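Local coordinates for hypothetical protein, IPT/TIG domain protein (Bacteroides ovatus, PDB 4HW6), which is of unknown function but is probably an auxiliary carbohydrate-binding protein that couples an IPT/TIG domain to a six-bladed beta-propeller, at residues Tyr109-Phe114 with Arg427-Glu432; Asn151-Tyr156 with Met411-Phe416; Tyr358-Asp363 with Thr405-Asp410. All coordinates share one frame; numbering follows the deposited sequence. Where two conformers were deposited one is given.

Interaction 1: residues Tyr109-Phe114 with Arg427-Glu432; sequences YVVTTF and RKIAPE
Lys428 O is held by two neighbouring groups of the other strand: the amide of Thr112 gives it a hydrogen bond of 2.8 Å (Thr112 N to Lys428 O), nearly straight at 165°, and the CA-H of Val111 adds a weaker contact. The reciprocal bond from Lys428 N to Thr112 O is also 2.8 Å long. A second pair of reciprocal bonds links Val110 with Ala430, so Val110-Ala430 and Thr112-Lys428 are the hydrogen-bonded pairs of an antiparallel ladder, and Val111-Ile429 and Thr113-Arg427 are non-hydrogen-bonded ones.

Val111, Ile429, Thr113 and Arg427 share one face. Beta-branched valine and isoleucine suit an extended backbone, and here Val111 CG2 lies 4.1 Å from Ile429 CG1. The other branch, Val111 CG1, rests against one face of the Arg427 guanidinium, 3.4 Å from NH2. Bends at chi2 (-72°) and chi3 curl the arginine back over this methyl, while its nitrogens turn to salt bridges with Asp420 and Asp392. Thr113 OG1 hydrogen-bonds to Tyr390 and Asp392, so the two oxygens of Asp392 serve the threonine and the arginine, linking two side chains that cross obliquely.

On the opposite face, Thr112 OG1 touches the start of the lysine chain, 3.5 Å from Lys428 CB, and the two side chains run alongside in the same direction. Val110 straddles Glu432 CB with both methyls. At the strand ends, the Tyr109 ring lies beside the proline, CE2 3.7 Å from Pro431 CD; proline is tolerated in this ladder because, in a non-hydrogen-bonded pair, its missing amide hydrogen costs no bond to strand 109-114.

An early strand completing the sheet of the last strands is the "velcro" closure typical of a beta-propeller.

Interaction 2: residues Asn151-Tyr156 with Met411-Phe416; sequences NYDDLY and MKRKCF
A salt-bridge network joins two hairpin loops of adjacent propeller blades, with Asp153 on one loop and Lys412 and Arg413 on the other. One oxygen takes both charges: Asp153 OD1 lies 2.7 Å from Lys412 NZ and 2.9 Å from Arg413 NH2. The lysine comes from above the carboxylate plane, whereas the arginine meets the oxygen nearly along its C-O axis, and the two planar groups are turned 49° apart. Two cations on a single carboxylate oxygen would probably stabilise its negative charge.

Each cation also takes a backbone carbonyl. Lys412 NZ donates to Asn151 O (2.8 Å), and a bend at chi3 (81°) in an otherwise extended chain swings the ammonium group toward both acceptors. Arg413 NH1 donates to Tyr152 O (2.7 Å) with an almost straight bond of 174°, the oxygen lying in the guanidinium plane. Arginine suits this place because its two terminal nitrogens can reach a carbonyl and a carboxylate together; NH1 has a further salt bridge to Asp410, and Phe169 makes a cation-pi contact with the group. Within its own loop, Lys412 CE sits over one face of the Arg413 guanidinium, offset toward its rim.

The Tyr152 ring packs against the start of the 411-414 loop. Over one face stand the amide nitrogens of Met411, 3.6 Å above the plane, and of Lys412, both offset toward the rim. Lys412 CB packs 3.9 Å from Tyr152 CB, the two side chains sliding past each other in opposite directions, while Phe146 meets the tyrosine ring edge-to-face.

Lys414, in a left-handed backbone conformation, and Cys415 both face Asp410, so the loop of residues 411-414 ends in a G1 beta bulge, here at the tight turn between the two innermost strands of a propeller blade.

Interaction 3: residues Tyr358-Asp363 with Thr405-Asp410; sequences YFCDRD and TSIAYD
The strands of 358-361 and 405-410 run nearly antiparallel, at 160°, but their axes come no closer than 6.3 Å and no backbone hydrogen bond joins them. They belong to neighbouring blades of the propeller and meet through side chains, 405-410 being the innermost strand of its blade.

Cys360 is the link at the middle. Its CB lies 3.5 Å from Thr405 O, and its SG rests 3.4 Å from Ser406 O and 3.9 Å from Ile407 CB. Cysteine, short and only weakly polar, can sit against carbonyl oxygens and an isoleucine alike. Farther along, Ile407 extends its longer branch toward the other strand, with CG1 anti to the backbone N (chi1 -174°), and its CD1 reaches within 3.9 Å of Tyr358 CB. The tyrosine ring itself leads away to meet Phe416 and, edge-to-face, Tyr379. The backbone amide of Ile407 is engaged by Gln339, from the innermost strand of the neighbouring blade.

At the other end, the extended Arg362 chain lies beside Thr405, pointing the same way, and NH1 donates to Thr405 OG1 at 2.8 Å. This bond is bent, 143° at the hydrogen, and the hydroxyl lies tilted from the guanidinium plane, near its edge. A leucine at Arg362 would have no N-H to offer Thr405 OG1, and the loss is likely to weaken the polar tie at this end of the contact.

A threonine suits the site because its hydroxyl can accept and donate at once: the same OG1 is hydrogen-bonded to the carbonyl of His403. The chemistry therefore implies an interface whose buried middle pairs a thiol and an isoleucine with backbone carbonyls, with a directional arginine-threonine bond at its end that is consistent with a defined placing of the two blades.

After the N-terminal eight-stranded sheet, the chain enters the propeller through 109-114, and interaction 1 closes the widest loop when 427-432 returns beside it near the C terminus. Interaction 2, from 151-156 to 411-416, closes a shorter loop within that one, and interaction 3, from 358-363 to 405-410, a short one within both; none cross. Interaction 1 completes the last blade, interaction 2 ties that blade to the first, and interaction 3 ties it to the blade before. All three meet on one sheet: Ile429 O probably accepts from Phe416 N, and Cys415 O from Asp410 N, and the Phe416 ring touches Tyr358.

Interaction 1: residues Tyr109-Phe114 with Arg427-Glu432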
loop_
_atom_site.group_PDB
_atom_site.type_symbol
_atom_site.label_atom_id
_atom_site.label_comp_id
_atom_site.label_asym_id
_atom_site.label_seq_id
_atom_site.Cartn_x
_atom_site.Cartn_y
_atom_site.Cartn_z
ATOM N N TYR A 109 10.369 9.042 -1.590
ATOM C CA TYR A 109 9.747 7.846 -1.075
ATOM C C TYR A 109 10.833 6.819 -0.982
ATOM O O TYR A 109 11.710 6.747 -1.838
ATOM C CB TYR A 109 8.633 7.400 -1.991
ATOM C CG TYR A 109 7.419 8.269 -1.864
ATOM C CD1 TYR A 109 7.378 9.518 -2.471
ATOM C CD2 TYR A 109 6.323 7.864 -1.115
ATOM C CE1 TYR A 109 6.271 10.331 -2.353
ATOM C CE2 TYR A 109 5.207 8.680 -0.993
ATOM C CZ TYR A 109 5.197 9.909 -1.614
ATOM O OH TYR A 109 4.106 10.728 -1.511
ATOM N N VAL A 110 10.780 6.009 0.064
ATOM C CA VAL A 110 11.777 5.005 0.286
ATOM C C VAL A 110 11.087 3.704 0.663
ATOM O O VAL A 110 9.949 3.708 1.157
ATOM C CB VAL A 110 12.770 5.413 1.396
ATOM C CG1 VAL A 110 13.611 6.602 0.954
ATOM C CG2 VAL A 110 12.021 5.694 2.708
ATOM N N VAL A 111 11.768 2.601 0.388
ATOM C CA VAL A 111 11.344 1.306 0.868
ATOM C C VAL A 111 11.986 1.092 2.238
ATOM O O VAL A 111 13.192 1.350 2.422
ATOM C CB VAL A 111 11.728 0.153 -0.075
ATOM C CG1 VAL A 111 11.167 -1.152 0.493
ATOM C CG2 VAL A 111 11.237 0.379 -1.513
ATOM N N THR A 112 11.184 0.652 3.212
ATOM C CA THR A 112 11.677 0.281 4.529
ATOM C C THR A 112 11.138 -1.125 4.886
ATOM O O THR A 112 10.312 -1.682 4.156
ATOM C CB THR A 112 11.273 1.277 5.628
ATOM O OG1 THR A 112 9.856 1.501 5.607
ATOM C CG2 THR A 112 12.012 2.585 5.472
ATOM N N THR A 113 11.610 -1.686 5.995
ATOM C CA THR A 113 11.092 -2.964 6.484
ATOM C C THR A 113 10.167 -2.723 7.672
ATOM O O THR A 113 10.579 -2.129 8.657
ATOM C CB THR A 113 12.243 -3.926 6.842
ATOM O OG1 THR A 113 13.037 -4.133 5.657
ATOM C CG2 THR A 113 11.694 -5.262 7.364
ATOM N N PHE A 114 8.917 -3.174 7.545
ATOM C CA PHE A 114 7.872 -2.958 8.530
ATOM C C PHE A 114 7.744 -4.129 9.517
ATOM O O PHE A 114 7.772 -3.924 10.737
ATOM C CB PHE A 114 6.551 -2.696 7.795
ATOM C CG PHE A 114 5.349 -2.539 8.693
ATOM C CD1 PHE A 114 5.395 -1.731 9.812
ATOM C CD2 PHE A 114 4.164 -3.185 8.383
ATOM C CE1 PHE A 114 4.281 -1.604 10.642
ATOM C CE2 PHE A 114 3.053 -3.050 9.195
ATOM C CZ PHE A 114 3.118 -2.270 10.320
ATOM N N ARG A 427 7.359 -5.196 3.631
ATOM C CA ARG A 427 8.094 -3.978 3.343
ATOM C C ARG A 427 7.082 -2.822 3.305
ATOM O O ARG A 427 5.877 -3.032 3.111
ATOM C CB ARG A 427 8.819 -4.081 2.006
ATOM C CG ARG A 427 9.688 -5.318 1.806
ATOM C CD ARG A 427 10.951 -5.306 2.638
ATOM N NE ARG A 427 11.973 -4.374 2.162
ATOM C CZ ARG A 427 12.708 -4.507 1.055
ATOM N NH1 ARG A 427 12.622 -5.555 0.279
ATOM N NH2 ARG A 427 13.594 -3.584 0.754
ATOM N N LYS A 428 7.573 -1.619 3.548
ATOM C CA LYS A 428 6.750 -0.411 3.485
ATOM C C LYS A 428 7.314 0.556 2.450
ATOM O O LYS A 428 8.528 0.706 2.329
ATOM C CB LYS A 428 6.695 0.227 4.857
ATOM C CG LYS A 428 5.906 1.524 4.979
ATOM C CD LYS A 428 5.879 1.894 6.467
ATOM C CE LYS A 428 5.497 3.320 6.733
ATOM N NZ LYS A 428 5.564 3.572 8.215
ATOM N N ILE A 429 6.425 1.184 1.681
ATOM C CA ILE A 429 6.828 2.289 0.798
ATOM C C ILE A 429 6.116 3.541 1.295
ATOM O O ILE A 429 4.888 3.584 1.338
ATOM C CB ILE A 429 6.494 2.037 -0.695
ATOM C CG1 ILE A 429 7.125 0.729 -1.199
ATOM C CG2 ILE A 429 6.969 3.233 -1.532
ATOM C CD1 ILE A 429 6.781 0.384 -2.643
ATOM N N ALA A 430 6.883 4.552 1.678
ATOM C CA ALA A 430 6.348 5.765 2.277
ATOM C C ALA A 430 7.410 6.850 2.166
ATOM O O ALA A 430 8.571 6.561 1.831
ATOM C CB ALA A 430 6.023 5.538 3.770
ATOM N N PRO A 431 7.026 8.096 2.470
ATOM C CA PRO A 431 8.008 9.172 2.572
ATOM C C PRO A 431 9.101 8.853 3.574
ATOM O O PRO A 431 8.827 8.286 4.638
ATOM C CB PRO A 431 7.186 10.354 3.083
ATOM C CG PRO A 431 5.793 10.074 2.690
ATOM C CD PRO A 431 5.646 8.575 2.661
ATOM N N GLU A 432 10.334 9.200 3.228
ATOM C CA GLU A 432 11.493 9.071 4.101
ATOM C C GLU A 432 11.274 9.899 5.359
ATOM O O GLU A 432 10.787 11.006 5.243
ATOM C CB GLU A 432 12.728 9.622 3.372
ATOM C CG GLU A 432 12.587 11.083 2.932
ATOM C CD GLU A 432 13.735 11.557 2.073
ATOM O OE1 GLU A 432 14.849 11.058 2.244
ATOM O OE2 GLU A 432 13.517 12.448 1.234
#

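Interaction 2: residues Asn151-Tyr156 with Met411-Phe416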
loop_
_atom_site.group_PDB
_atom_site.type_symbol
_atom_site.label_atom_id
_atom_site.label_comp_id
_atom_site.label_asym_id
_atom_site.label_seq_id
_atom_site.Cartn_x
_atom_site.Cartn_y
_atom_site.Cartn_z
ATOM N N ASN A 151 -11.055 0.746 9.682
ATOM C CA ASN A 151 -10.323 2.025 9.532
ATOM C C ASN A 151 -8.790 1.837 9.498
ATOM O O ASN A 151 -8.025 2.531 10.187
ATOM C CB ASN A 151 -10.711 3.001 10.639
ATOM C CG ASN A 151 -10.175 4.403 10.400
ATOM O OD1 ASN A 151 -10.150 4.885 9.269
ATOM N ND2 ASN A 151 -9.731 5.051 11.460
ATOM N N TYR A 152 -8.370 0.877 8.690
ATOM C CA TYR A 152 -6.958 0.567 8.458
ATOM C C TYR A 152 -6.240 0.039 9.684
ATOM O O TYR A 152 -5.018 0.155 9.772
ATOM C CB TYR A 152 -6.213 1.757 7.804
ATOM C CG TYR A 152 -6.827 2.066 6.472
ATOM C CD1 TYR A 152 -6.461 1.359 5.340
ATOM C CD2 TYR A 152 -7.845 2.997 6.367
ATOM C CE1 TYR A 152 -7.071 1.590 4.121
ATOM C CE2 TYR A 152 -8.471 3.232 5.154
ATOM C CZ TYR A 152 -8.072 2.528 4.043
ATOM O OH TYR A 152 -8.651 2.758 2.833
ATOM N N ASP A 153 -6.987 -0.568 10.605
ATOM C CA ASP A 153 -6.385 -1.148 11.810
ATOM C C ASP A 153 -6.221 -2.675 11.773
ATOM O O ASP A 153 -5.556 -3.231 12.636
ATOM C CB ASP A 153 -7.140 -0.737 13.060
ATOM C CG ASP A 153 -6.885 0.721 13.457
ATOM O OD1 ASP A 153 -5.861 1.321 13.047
ATOM O OD2 ASP A 153 -7.723 1.264 14.183
ATOM N N ASP A 154 -6.819 -3.332 10.789
ATOM C CA ASP A 154 -6.683 -4.773 10.648
ATOM C C ASP A 154 -6.397 -5.155 9.215
ATOM O O ASP A 154 -7.236 -4.977 8.314
ATOM C CB ASP A 154 -7.914 -5.497 11.182
ATOM C CG ASP A 154 -8.166 -5.200 12.638
ATOM O OD1 ASP A 154 -7.482 -5.768 13.525
ATOM O OD2 ASP A 154 -9.018 -4.330 12.895
ATOM N N LEU A 155 -5.183 -5.649 9.012
ATOM C CA LEU A 155 -4.684 -6.131 7.723
ATOM C C LEU A 155 -4.481 -7.629 7.795
ATOM O O LEU A 155 -3.848 -8.143 8.719
ATOM C CB LEU A 155 -3.343 -5.499 7.412
ATOM C CG LEU A 155 -2.619 -5.946 6.162
ATOM C CD1 LEU A 155 -3.388 -5.480 4.925
ATOM C CD2 LEU A 155 -1.208 -5.353 6.172
ATOM N N TYR A 156 -5.029 -8.340 6.824
ATOM C CA TYR A 156 -4.959 -9.793 6.799
ATOM C C TYR A 156 -4.217 -10.246 5.563
ATOM O O TYR A 156 -4.241 -9.576 4.522
ATOM C CB TYR A 156 -6.365 -10.399 6.762
ATOM C CG TYR A 156 -7.196 -10.100 7.974
ATOM C CD1 TYR A 156 -7.165 -10.933 9.086
ATOM C CD2 TYR A 156 -8.023 -8.988 8.015
ATOM C CE1 TYR A 156 -7.926 -10.676 10.205
ATOM C CE2 TYR A 156 -8.785 -8.710 9.146
ATOM C CZ TYR A 156 -8.741 -9.568 10.227
ATOM O OH TYR A 156 -9.478 -9.318 11.354
HETATM N N MSE A 411 -4.511 4.035 3.537
HETATM C CA MSE A 411 -4.928 5.426 3.327
HETATM C C MSE A 411 -4.757 6.260 4.596
HETATM O O MSE A 411 -4.502 7.470 4.538
HETATM C CB MSE A 411 -6.381 5.478 2.845
HETATM C CG MSE A 411 -6.602 4.893 1.453
HETATM SE SE MSE A 411 -8.396 5.279 0.800
HETATM C CE MSE A 411 -8.595 7.016 1.604
ATOM N N LYS A 412 -4.896 5.627 5.752
ATOM C CA LYS A 412 -4.783 6.364 7.003
ATOM C C LYS A 412 -3.341 6.800 7.264
ATOM O O LYS A 412 -3.075 7.929 7.680
ATOM C CB LYS A 412 -5.311 5.526 8.169
ATOM C CG LYS A 412 -5.248 6.216 9.513
ATOM C CD LYS A 412 -6.193 5.594 10.532
ATOM C CE LYS A 412 -5.622 4.345 11.178
ATOM N NZ LYS A 412 -6.576 3.808 12.193
ATOM N N ARG A 413 -2.408 5.903 7.023
ATOM C CA ARG A 413 -0.995 6.162 7.312
ATOM C C ARG A 413 -0.212 6.559 6.058
ATOM O O ARG A 413 1.000 6.758 6.139
ATOM C CB ARG A 413 -0.370 4.938 7.974
ATOM C CG ARG A 413 -1.125 4.508 9.223
ATOM C CD ARG A 413 -0.497 3.342 9.970
ATOM N NE ARG A 413 -1.331 2.966 11.114
ATOM C CZ ARG A 413 -2.445 2.232 11.055
ATOM N NH1 ARG A 413 -2.870 1.729 9.915
ATOM N NH2 ARG A 413 -3.144 1.996 12.164
ATOM N N LYS A 414 -0.912 6.638 4.922
ATOM C CA LYS A 414 -0.359 7.052 3.621
ATOM C C LYS A 414 0.914 6.289 3.233
ATOM O O LYS A 414 1.968 6.874 3.045
ATOM C CB LYS A 414 -0.080 8.559 3.598
ATOM C CG LYS A 414 -1.269 9.453 3.935
ATOM C CD LYS A 414 -2.412 9.326 2.947
ATOM C CE LYS A 414 -3.465 10.409 3.205
ATOM N NZ LYS A 414 -4.870 9.919 3.043
ATOM N N CYS A 415 0.794 4.975 3.108
ATOM C CA CYS A 415 1.937 4.124 2.757
ATOM C C CYS A 415 1.457 2.842 2.128
ATOM O O CYS A 415 0.306 2.440 2.329
ATOM C CB CYS A 415 2.772 3.832 4.013
ATOM S SG CYS A 415 1.869 2.960 5.325
ATOM N N PHE A 416 2.322 2.215 1.332
ATOM C CA PHE A 416 2.081 0.878 0.842
ATOM C C PHE A 416 2.717 -0.157 1.781
ATOM O O PHE A 416 3.804 0.088 2.337
ATOM C CB PHE A 416 2.727 0.656 -0.519
ATOM C CG PHE A 416 2.096 1.424 -1.640
ATOM C CD1 PHE A 416 2.542 2.682 -1.963
ATOM C CD2 PHE A 416 1.066 0.865 -2.383
ATOM C CE1 PHE A 416 1.976 3.391 -3.009
ATOM C CE2 PHE A 416 0.489 1.580 -3.433
ATOM C CZ PHE A 416 0.949 2.824 -3.740
#

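Interaction 3: residues Tyr358-Asp363 with Thr405-Asp410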
loop_
_atom_site.group_PDB
_atom_site.type_symbol
_atom_site.label_atom_id
_atom_site.label_comp_id
_atom_site.label_asym_id
_atom_site.label_seq_id
_atom_site.Cartn_x
_atom_site.Cartn_y
_atom_site.Cartn_z
ATOM N N TYR A 358 -1.576 -0.133 -8.883
ATOM C CA TYR A 358 -0.249 -0.583 -8.434
ATOM C C TYR A 358 -0.260 -2.071 -8.252
ATOM O O TYR A 358 -1.153 -2.619 -7.605
ATOM C CB TYR A 358 0.135 0.069 -7.101
ATOM C CG TYR A 358 0.470 1.528 -7.221
ATOM C CD1 TYR A 358 -0.521 2.503 -7.402
ATOM C CD2 TYR A 358 1.786 1.952 -7.099
ATOM C CE1 TYR A 358 -0.190 3.840 -7.503
ATOM C CE2 TYR A 358 2.133 3.275 -7.237
ATOM C CZ TYR A 358 1.154 4.210 -7.420
ATOM O OH TYR A 358 1.563 5.493 -7.517
ATOM N N PHE A 359 0.727 -2.748 -8.819
ATOM C CA PHE A 359 0.810 -4.174 -8.696
ATOM C C PHE A 359 2.209 -4.688 -8.487
ATOM O O PHE A 359 3.208 -4.064 -8.894
ATOM C CB PHE A 359 0.152 -4.887 -9.899
ATOM C CG PHE A 359 0.828 -4.640 -11.224
ATOM C CD1 PHE A 359 0.583 -3.495 -11.962
ATOM C CD2 PHE A 359 1.709 -5.574 -11.751
ATOM C CE1 PHE A 359 1.222 -3.278 -13.181
ATOM C CE2 PHE A 359 2.331 -5.366 -12.971
ATOM C CZ PHE A 359 2.092 -4.221 -13.687
ATOM N N CYS A 360 2.277 -5.855 -7.834
ATOM C CA CYS A 360 3.547 -6.531 -7.643
ATOM C C CYS A 360 3.843 -7.427 -8.849
ATOM O O CYS A 360 3.015 -8.238 -9.242
ATOM C CB CYS A 360 3.489 -7.370 -6.381
ATOM S SG CYS A 360 3.511 -6.310 -4.925
ATOM N N ASP A 361 5.010 -7.230 -9.445
ATOM C CA ASP A 361 5.448 -8.001 -10.602
ATOM C C ASP A 361 6.493 -8.930 -9.996
ATOM O O ASP A 361 7.648 -8.570 -9.849
ATOM C CB ASP A 361 6.004 -7.050 -11.660
ATOM C CG ASP A 361 5.890 -7.584 -13.096
ATOM O OD1 ASP A 361 4.862 -8.213 -13.456
ATOM O OD2 ASP A 361 6.832 -7.321 -13.880
ATOM N N ARG A 362 6.046 -10.114 -9.588
ATOM C CA ARG A 362 6.813 -10.976 -8.729
ATOM C C ARG A 362 8.160 -11.366 -9.306
ATOM O O ARG A 362 9.191 -11.351 -8.597
ATOM C CB ARG A 362 5.980 -12.215 -8.390
ATOM C CG ARG A 362 6.663 -13.225 -7.491
ATOM C CD ARG A 362 5.741 -14.393 -7.221
ATOM N NE ARG A 362 6.448 -15.550 -6.652
ATOM C CZ ARG A 362 6.349 -16.009 -5.395
ATOM N NH1 ARG A 362 5.619 -15.413 -4.455
ATOM N NH2 ARG A 362 7.027 -17.107 -5.063
ATOM N N ASP A 363 8.187 -11.688 -10.583
ATOM C CA ASP A 363 9.400 -12.241 -11.183
ATOM C C ASP A 363 10.329 -11.240 -11.845
ATOM O O ASP A 363 11.457 -11.589 -12.161
ATOM C CB ASP A 363 9.040 -13.418 -12.098
ATOM C CG ASP A 363 8.361 -14.546 -11.330
ATOM O OD1 ASP A 363 8.868 -14.957 -10.285
ATOM O OD2 ASP A 363 7.283 -14.994 -11.733
ATOM N N THR A 405 4.877 -9.911 -3.930
ATOM C CA THR A 405 3.703 -10.634 -4.372
ATOM C C THR A 405 2.379 -9.971 -4.012
ATOM O O THR A 405 1.497 -9.840 -4.848
ATOM C CB THR A 405 3.745 -12.065 -3.803
ATOM O OG1 THR A 405 4.958 -12.695 -4.245
ATOM C CG2 THR A 405 2.561 -12.894 -4.259
ATOM N N SER A 406 2.249 -9.546 -2.771
ATOM C CA SER A 406 1.053 -8.950 -2.265
ATOM C C SER A 406 1.262 -7.460 -2.000
ATOM O O SER A 406 2.401 -6.984 -1.804
ATOM C CB SER A 406 0.619 -9.707 -0.996
ATOM O OG SER A 406 1.632 -9.657 -0.002
ATOM N N ILE A 407 0.167 -6.711 -2.024
ATOM C CA ILE A 407 0.214 -5.279 -1.877
ATOM C C ILE A 407 -1.069 -4.759 -1.220
ATOM O O ILE A 407 -2.178 -5.234 -1.482
ATOM C CB ILE A 407 0.519 -4.579 -3.229
ATOM C CG1 ILE A 407 0.710 -3.071 -3.059
ATOM C CG2 ILE A 407 -0.569 -4.913 -4.274
ATOM C CD1 ILE A 407 1.276 -2.383 -4.304
ATOM N N ALA A 408 -0.902 -3.759 -0.369
ATOM C CA ALA A 408 -2.018 -3.023 0.222
ATOM C C ALA A 408 -1.635 -1.553 0.370
ATOM O O ALA A 408 -0.443 -1.223 0.492
ATOM C CB ALA A 408 -2.405 -3.629 1.569
ATOM N N TYR A 409 -2.619 -0.663 0.275
ATOM C CA TYR A 409 -2.376 0.752 0.484
ATOM C C TYR A 409 -3.136 1.212 1.703
ATOM O O TYR A 409 -4.360 1.087 1.769
ATOM C CB TYR A 409 -2.767 1.593 -0.749
ATOM C CG TYR A 409 -2.375 3.033 -0.547
ATOM C CD1 TYR A 409 -1.044 3.435 -0.634
ATOM C CD2 TYR A 409 -3.314 3.983 -0.207
ATOM C CE1 TYR A 409 -0.676 4.748 -0.406
ATOM C CE2 TYR A 409 -2.947 5.313 -0.005
ATOM C CZ TYR A 409 -1.620 5.682 -0.105
ATOM O OH TYR A 409 -1.270 7.008 0.147
ATOM N N ASP A 410 -2.396 1.760 2.658
ATOM C CA ASP A 410 -2.927 2.238 3.915
ATOM C C ASP A 410 -3.236 3.713 3.729
ATOM O O ASP A 410 -2.326 4.548 3.718
ATOM C CB ASP A 410 -1.868 2.026 4.983
ATOM C CG ASP A 410 -2.329 2.372 6.384
ATOM O OD1 ASP A 410 -3.239 3.218 6.561
ATOM O OD2 ASP A 410 -1.709 1.807 7.318
#